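Local coordinates for protein osa (Shigella flexneri, PDB 4O7K) that suppresses the oncogenicity of Agrobacterium tumefaciens and belongs, as a plasmid fertility inhibition factor, to the ParB/Srx superfamily, at residues 12-17 with 75-80; 55-60 with 108-113; 130-135 with 168-173. The protein carries 1 engineered substitution. One frame throughout, in Å; residues are numbered along the deposited sequence.

Interaction 1. Residues 12-17 with 75-80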
# COMPACT_ATOMS: atom_id res chain seq x y z
N TRP A 12 16.74 10.88 -1.64
CA TRP A 12 17.14 11.33 -0.32
C TRP A 12 16.24 12.47 0.16
O TRP A 12 15.73 12.45 1.29
CB TRP A 12 18.60 11.77 -0.34
CG TRP A 12 19.13 12.11 1.02
CD1 TRP A 12 19.81 11.28 1.85
CD2 TRP A 12 19.04 13.37 1.69
NE1 TRP A 12 20.14 11.94 3.01
CE2 TRP A 12 19.67 13.22 2.93
CE3 TRP A 12 18.46 14.61 1.36
CZ2 TRP A 12 19.76 14.27 3.85
CZ3 TRP A 12 18.55 15.64 2.27
CH2 TRP A 12 19.19 15.47 3.50
N LEU A 13 16.04 13.46 -0.70
CA LEU A 13 15.26 14.63 -0.34
C LEU A 13 13.79 14.27 -0.11
O LEU A 13 13.16 14.77 0.82
CB LEU A 13 15.39 15.69 -1.43
CG LEU A 13 16.71 16.46 -1.45
CD1 LEU A 13 16.87 17.18 -2.77
CD2 LEU A 13 16.81 17.43 -0.28
N GLU A 14 13.27 13.37 -0.94
CA GLU A 14 11.89 12.91 -0.78
C GLU A 14 11.69 12.15 0.53
O GLU A 14 10.71 12.36 1.22
CB GLU A 14 11.47 12.04 -1.96
CG GLU A 14 9.99 11.59 -1.91
CD GLU A 14 8.99 12.70 -2.25
OE1 GLU A 14 9.32 13.90 -2.10
OE2 GLU A 14 7.85 12.37 -2.67
N ILE A 15 12.63 11.28 0.86
CA ILE A 15 12.59 10.59 2.15
C ILE A 15 12.62 11.60 3.30
O ILE A 15 11.86 11.48 4.26
CB ILE A 15 13.76 9.59 2.28
CG1 ILE A 15 13.52 8.41 1.33
CG2 ILE A 15 13.92 9.11 3.72
CD1 ILE A 15 14.75 7.53 1.11
N ARG A 16 13.46 12.61 3.18
CA ARG A 16 13.51 13.63 4.24
C ARG A 16 12.18 14.40 4.33
O ARG A 16 11.75 14.76 5.43
CB ARG A 16 14.69 14.58 3.99
CG ARG A 16 14.89 15.64 5.07
CD ARG A 16 15.44 16.92 4.46
NE ARG A 16 15.76 17.93 5.46
CZ ARG A 16 15.26 19.17 5.46
NH1 ARG A 16 14.40 19.54 4.52
NH2 ARG A 16 15.61 20.03 6.41
N ARG A 17 11.54 14.63 3.19
CA ARG A 17 10.23 15.30 3.14
C ARG A 17 9.19 14.46 3.87
O ARG A 17 8.40 14.97 4.68
CB ARG A 17 9.78 15.53 1.69
CG ARG A 17 8.50 16.35 1.53
CD ARG A 17 7.91 16.26 0.11
NE ARG A 17 6.83 15.28 0.01
CZ ARG A 17 6.12 15.04 -1.09
NH1 ARG A 17 6.38 15.71 -2.21
NH2 ARG A 17 5.16 14.13 -1.09
N ALA A 75 4.20 6.31 5.15
CA ALA A 75 5.23 5.44 5.73
C ALA A 75 5.60 4.32 4.76
O ALA A 75 6.76 3.93 4.64
CB ALA A 75 4.78 4.87 7.04
N PHE A 76 4.58 3.80 4.08
CA PHE A 76 4.76 2.73 3.10
C PHE A 76 5.62 3.23 1.95
O PHE A 76 6.56 2.56 1.52
CB PHE A 76 3.39 2.24 2.61
CG PHE A 76 3.46 1.12 1.61
CD1 PHE A 76 3.46 -0.20 2.03
CD2 PHE A 76 3.48 1.40 0.25
CE1 PHE A 76 3.49 -1.23 1.11
CE2 PHE A 76 3.51 0.37 -0.67
CZ PHE A 76 3.52 -0.94 -0.24
N TYR A 77 5.27 4.43 1.47
CA TYR A 77 6.00 5.12 0.42
C TYR A 77 7.47 5.27 0.81
O TYR A 77 8.36 4.93 0.03
CB TYR A 77 5.35 6.49 0.17
CG TYR A 77 5.95 7.36 -0.92
CD1 TYR A 77 6.71 6.83 -1.97
CD2 TYR A 77 5.73 8.73 -0.90
CE1 TYR A 77 7.23 7.66 -2.96
CE2 TYR A 77 6.24 9.56 -1.87
CZ TYR A 77 6.99 9.03 -2.89
OH TYR A 77 7.48 9.88 -3.84
N ARG A 78 7.72 5.76 2.02
CA ARG A 78 9.08 5.94 2.52
C ARG A 78 9.87 4.63 2.58
O ARG A 78 11.03 4.58 2.18
CB ARG A 78 9.06 6.57 3.91
CG ARG A 78 10.43 6.71 4.54
CD ARG A 78 10.36 7.36 5.92
NE ARG A 78 11.70 7.52 6.49
CZ ARG A 78 12.33 6.59 7.20
NH1 ARG A 78 11.75 5.42 7.43
NH2 ARG A 78 13.54 6.83 7.68
N ALA A 79 9.23 3.58 3.08
CA ALA A 79 9.88 2.27 3.18
C ALA A 79 10.20 1.71 1.79
O ALA A 79 11.23 1.05 1.58
CB ALA A 79 9.01 1.31 3.96
N TRP A 80 9.32 2.00 0.84
CA TRP A 80 9.52 1.56 -0.55
C TRP A 80 10.71 2.30 -1.17
O TRP A 80 11.55 1.70 -1.84
CB TRP A 80 8.24 1.79 -1.36
CG TRP A 80 8.24 1.21 -2.74
CD1 TRP A 80 9.26 0.51 -3.36
CD2 TRP A 80 7.17 1.29 -3.69
NE1 TRP A 80 8.87 0.15 -4.63
CE2 TRP A 80 7.59 0.62 -4.86
CE3 TRP A 80 5.88 1.86 -3.66
CZ2 TRP A 80 6.78 0.50 -5.99
CZ3 TRP A 80 5.08 1.74 -4.78
CH2 TRP A 80 5.53 1.06 -5.93

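Interaction 2. Residues 55-60 with 108-113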
# COMPACT_ATOMS: atom_id res chain seq x y z
N ALA A 55 -12.43 4.45 -4.28
CA ALA A 55 -11.83 3.23 -4.81
C ALA A 55 -12.30 2.05 -3.97
O ALA A 55 -12.71 2.22 -2.81
CB ALA A 55 -10.30 3.33 -4.81
N PHE A 56 -12.27 0.86 -4.56
CA PHE A 56 -12.61 -0.37 -3.85
C PHE A 56 -11.54 -1.43 -4.07
O PHE A 56 -11.03 -1.59 -5.19
CB PHE A 56 -13.97 -0.89 -4.31
CG PHE A 56 -15.12 -0.01 -3.91
CD1 PHE A 56 -15.45 1.09 -4.69
CD2 PHE A 56 -15.84 -0.26 -2.76
CE1 PHE A 56 -16.50 1.93 -4.31
CE2 PHE A 56 -16.90 0.58 -2.38
CZ PHE A 56 -17.23 1.67 -3.16
N MET A 57 -11.19 -2.14 -3.01
CA MET A 57 -10.22 -3.22 -3.09
C MET A 57 -10.74 -4.45 -2.37
O MET A 57 -11.66 -4.35 -1.56
CB MET A 57 -8.86 -2.78 -2.52
CG MET A 57 -8.28 -1.56 -3.22
SD MET A 57 -6.57 -1.25 -2.73
CE MET A 57 -5.74 -2.38 -3.85
N THR A 58 -10.15 -5.60 -2.67
CA THR A 58 -10.61 -6.86 -2.11
C THR A 58 -9.46 -7.80 -1.76
O THR A 58 -8.40 -7.74 -2.37
CB THR A 58 -11.56 -7.59 -3.09
OG1 THR A 58 -11.99 -8.81 -2.50
CG2 THR A 58 -10.84 -7.89 -4.41
N ALA A 59 -9.69 -8.67 -0.79
CA ALA A 59 -8.71 -9.68 -0.43
C ALA A 59 -9.07 -11.04 -1.03
O ALA A 59 -8.65 -12.09 -0.52
CB ALA A 59 -8.59 -9.79 1.09
N SER A 60 -9.83 -11.03 -2.11
CA SER A 60 -10.35 -12.27 -2.69
C SER A 60 -9.24 -13.19 -3.17
O SER A 60 -9.41 -14.41 -3.20
CB SER A 60 -11.32 -11.96 -3.84
OG SER A 60 -10.63 -11.41 -4.94
N ALA A 108 -7.59 2.29 -14.94
CA ALA A 108 -8.81 1.77 -15.56
C ALA A 108 -9.52 0.78 -14.64
O ALA A 108 -10.73 0.85 -14.47
CB ALA A 108 -8.49 1.10 -16.89
N HIS A 109 -8.76 -0.14 -14.04
CA HIS A 109 -9.37 -1.11 -13.13
C HIS A 109 -9.94 -0.39 -11.92
O HIS A 109 -11.04 -0.70 -11.47
CB HIS A 109 -8.37 -2.19 -12.69
CG HIS A 109 -9.02 -3.37 -12.04
ND1 HIS A 109 -8.30 -4.44 -11.54
CD2 HIS A 109 -10.32 -3.66 -11.80
CE1 HIS A 109 -9.13 -5.33 -11.03
NE2 HIS A 109 -10.36 -4.88 -11.17
N PHE A 110 -9.19 0.58 -11.40
CA PHE A 110 -9.66 1.34 -10.23
C PHE A 110 -10.90 2.17 -10.56
O PHE A 110 -11.66 2.56 -9.67
CB PHE A 110 -8.56 2.27 -9.69
CG PHE A 110 -7.68 1.63 -8.64
CD1 PHE A 110 -8.17 1.38 -7.36
CD2 PHE A 110 -6.36 1.30 -8.93
CE1 PHE A 110 -7.35 0.80 -6.39
CE2 PHE A 110 -5.54 0.71 -7.96
CZ PHE A 110 -6.03 0.47 -6.69
N ALA A 111 -11.11 2.43 -11.84
CA ALA A 111 -12.22 3.27 -12.27
C ALA A 111 -13.56 2.55 -12.15
O ALA A 111 -14.61 3.19 -11.99
CB ALA A 111 -11.99 3.76 -13.70
N VAL A 112 -13.53 1.22 -12.22
CA VAL A 112 -14.77 0.45 -12.26
C VAL A 112 -15.58 0.53 -10.96
O VAL A 112 -16.79 0.82 -11.00
CB VAL A 112 -14.50 -1.03 -12.57
CG1 VAL A 112 -15.79 -1.83 -12.44
CG2 VAL A 112 -13.94 -1.15 -13.97
N GLY A 113 -14.94 0.27 -9.83
CA GLY A 113 -15.62 0.41 -8.55
C GLY A 113 -15.99 -0.90 -7.88
O GLY A 113 -15.32 -1.92 -8.08
O HOH W 1 -12.08 0.91 -7.46

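Interaction 3. Residues 130-135 with 168-173. With IPA (isopropyl alcohol), chain F.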
# COMPACT_ATOMS: atom_id res chain seq x y z
N GLY A 130 21.65 -2.50 5.22
CA GLY A 130 21.54 -2.31 6.64
C GLY A 130 20.33 -1.54 7.13
O GLY A 130 20.30 -1.15 8.29
N HIS A 131 19.34 -1.30 6.27
CA HIS A 131 18.10 -0.66 6.75
C HIS A 131 16.82 -1.36 6.30
O HIS A 131 16.80 -2.16 5.37
CB HIS A 131 18.05 0.83 6.33
CG HIS A 131 18.13 1.06 4.85
ND1 HIS A 131 19.27 1.54 4.24
CD2 HIS A 131 17.20 0.92 3.87
CE1 HIS A 131 19.05 1.67 2.94
NE2 HIS A 131 17.81 1.30 2.69
N PHE A 132 15.74 -1.06 7.01
CA PHE A 132 14.44 -1.63 6.72
C PHE A 132 13.91 -1.12 5.38
O PHE A 132 14.07 0.05 5.05
CB PHE A 132 13.45 -1.31 7.83
CG PHE A 132 12.11 -1.92 7.61
CD1 PHE A 132 11.85 -3.21 8.02
CD2 PHE A 132 11.11 -1.21 6.95
CE1 PHE A 132 10.61 -3.79 7.79
CE2 PHE A 132 9.88 -1.78 6.72
CZ PHE A 132 9.63 -3.07 7.14
N ALA A 133 13.26 -2.00 4.62
CA ALA A 133 12.58 -1.58 3.41
C ALA A 133 11.41 -2.51 3.11
O ALA A 133 11.26 -3.55 3.73
CB ALA A 133 13.56 -1.55 2.22
N VAL A 134 10.58 -2.11 2.15
CA VAL A 134 9.53 -3.01 1.68
C VAL A 134 9.74 -3.33 0.21
O VAL A 134 10.16 -2.50 -0.58
CB VAL A 134 8.11 -2.42 1.89
CG1 VAL A 134 7.85 -2.19 3.37
CG2 VAL A 134 7.93 -1.14 1.12
N CYS A 135 9.47 -4.59 -0.14
CA CYS A 135 9.57 -5.04 -1.52
C CYS A 135 8.29 -5.80 -1.86
O CYS A 135 7.41 -5.98 -1.01
CB CYS A 135 10.83 -5.92 -1.73
SG CYS A 135 10.87 -7.41 -0.71
N ALA A 168 3.70 -4.01 10.10
CA ALA A 168 2.89 -3.17 10.98
C ALA A 168 3.78 -2.29 11.86
O ALA A 168 3.52 -1.10 12.01
CB ALA A 168 1.97 -4.04 11.83
N GLU A 169 4.86 -2.87 12.40
CA GLU A 169 5.81 -2.10 13.21
C GLU A 169 6.33 -0.85 12.50
O GLU A 169 6.30 0.24 13.05
CB GLU A 169 7.02 -2.97 13.59
CG GLU A 169 8.10 -2.18 14.32
CD GLU A 169 9.35 -3.01 14.60
OE1 GLU A 169 9.33 -4.23 14.37
OE2 GLU A 169 10.36 -2.43 15.03
N HIS A 170 6.80 -1.02 11.27
CA HIS A 170 7.45 0.08 10.56
C HIS A 170 6.50 0.99 9.79
O HIS A 170 6.74 2.19 9.70
CB HIS A 170 8.52 -0.47 9.62
CG HIS A 170 9.68 -1.10 10.33
ND1 HIS A 170 10.80 -0.39 10.70
CD2 HIS A 170 9.88 -2.37 10.77
CE1 HIS A 170 11.65 -1.19 11.32
NE2 HIS A 170 11.11 -2.39 11.39
N VAL A 171 5.42 0.45 9.22
CA VAL A 171 4.54 1.26 8.37
C VAL A 171 3.04 1.08 8.64
O VAL A 171 2.22 1.63 7.91
CB VAL A 171 4.81 1.00 6.86
CG1 VAL A 171 6.31 1.16 6.54
CG2 VAL A 171 4.35 -0.40 6.45
N GLY A 172 2.68 0.35 9.69
CA GLY A 172 1.27 0.07 9.95
C GLY A 172 0.56 1.08 10.84
O GLY A 172 1.20 1.81 11.60
N VAL A 173 -0.76 1.13 10.73
CA VAL A 173 -1.55 1.99 11.62
C VAL A 173 -2.28 1.13 12.65
O VAL A 173 -2.94 1.66 13.53
CB VAL A 173 -2.58 2.85 10.84
CG1 VAL A 173 -1.88 3.82 9.89
CG2 VAL A 173 -3.59 1.99 10.09
C1 IPA F . 13.28 3.02 9.33
C2 IPA F . 12.28 2.70 10.44
C3 IPA F . 11.59 3.98 10.92
O2 IPA F . 11.30 1.82 9.94

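Interaction 1. Residues 12-17 with 75-80
E14 and Y77 meet at about a right angle, the carboxylate of the one at the rim of the other's ring and their planes 77° apart. E14 CG lies anti to the backbone N (chi1 -176°), which sends the chain out from helix 4-24 before a bend at the next bond turns the carboxylate to the tyrosine. Y77 OH donates to E14 OE2 over 2.8 Å. The hydroxyl approaches the anti side of the oxygen, 19° out of the carboxylate plane, and OE2 stays near the plane of the tyrosine ring, 3.3 Å from Y77 CE2.

The second contact is looser. I15 CG2 comes within 3.9 Å of R78 NE, obliquely to the guanidinium. I15 and R78 are the nearest CA pair across the segments, at 5.8 Å. R78 has two conformers; its NE forms a salt bridge with D19, one turn beyond I15 on helix 4-24.

Helices 4-24 and 73-81 thus pack with a buried polar pair on one flank and an exposed apolar-to-guanidinium contact on the other. K94 N is a second hydrogen-bond partner of Y77 OH, so the hydroxyl bridges E14 and that loop residue. R17 NH1, in one of two modelled conformers, lies 3.5 Å from E14 OE1 without a directed N-H; this electrostatic contact would probably help to keep the buried carboxylate an anion.

Interaction 2. Residues 55-60 with 108-113
F110 sets its ring against A55 CB and the M57 chain of strand 55-58, with different ring atoms serving each partner. F110 CD1 lies 3.9 Å from A55 CB, and F110 CZ lies 4.0 Å from M57 CE. Between them, M57 CG comes 4.1 Å from F110 CE1, so methylene and methyl of one residue both follow the ring. Both A55 CB and M57 CE approach obliquely. The sulfur is placed more clearly: M57 SD is 5.5 Å from the ring centroid and 84° off the ring normal, a Met-aromatic contact at the edge. M57 CG is anti to the carbonyl carbon (chi1 -58°), and the bend at its third torsion leaves the methyl near F110 CZ.

The F56 ring lies obliquely against G113, just past the helix, with F56 CD1 3.8 Å from G113 C. G113, whose phi is 106°, is the first residue to leave the helix, and its bare backbone packs against the phenyl group. No direct hydrogen bond joins the segments; instead one water accepts from F56 N over 2.9 Å and donates to F110 O over 2.8 Å, tying strand to helix.

Together these contacts fasten the C-terminal end of helix 103-112 to the strand that lies between 44-47 and 118-128 in the mixed sheet. Helix 140-148 completes the buried layer, with W145 stacked on F110 and L146 touching both F110 and M57.

Interaction 3. Residues 130-135 with 168-173
Strand 131-136 and the C-terminal part of helix 161-171 stand apart, the nearest CA atoms being those of F132 and H170 at 8.2 Å, so the contact is made by side chains. Both CB atoms point to the opposite segment, and the two rings meet flat on flat. Their centroids are 3.7 Å apart and the planes differ by 9°, a face-to-face stack. H170 CG sits over the centre of the phenyl ring, whereas the imidazole receives F132 CD1 nearer its rim; the closest pair is F132 CE1 and H170 CD2 at 3.4 Å.

Each ring also covers the other's root. H170 CB lies 3.8 Å from the F132 centroid and F132 CB lies 4.2 Å from that of H170, both over the face, in reciprocal CH-pi contacts. The torsions explain this: F132 reaches out with CG anti to its N atom (chi1 -178°), while H170 CG is anti to the carbonyl carbon, which brings the imidazole over the phenyl face.

At the imidazole edge, close to its plane, an isopropanol molecule places O2 2.4 Å from H170 ND1. That hydrogen bond is improbably short, so its exact length is doubtful, and either partner could be the donor.

The stack joins the outermost strand of the mixed sheet to helix 161-171 at the surface, probably held largely by dispersion. ND1, at the edge, apparently meets the isopropanol hydroxyl, probably from the crystallisation liquor.

Interactions 1 and 3 are neighbours, their centres 11 Å apart, and helix 73-81 joins them: A79 O lies 3.3 Å from V134 N, a probable hydrogen bond, and A75 O packs on V171 CG1. The same isopropanol touches both, since the R78 conformer described puts NH1 3.4 Å from its C1 atom; it may mark a small surface pocket. Interaction 2 lies on the other side of the chain's centre, its centre 26 Å from that of interaction 1 and 25 Å from that of interaction 3. It shares a sheet with interaction 3, however, because strands 55-58 and 131-136 both pair with strand 118-128.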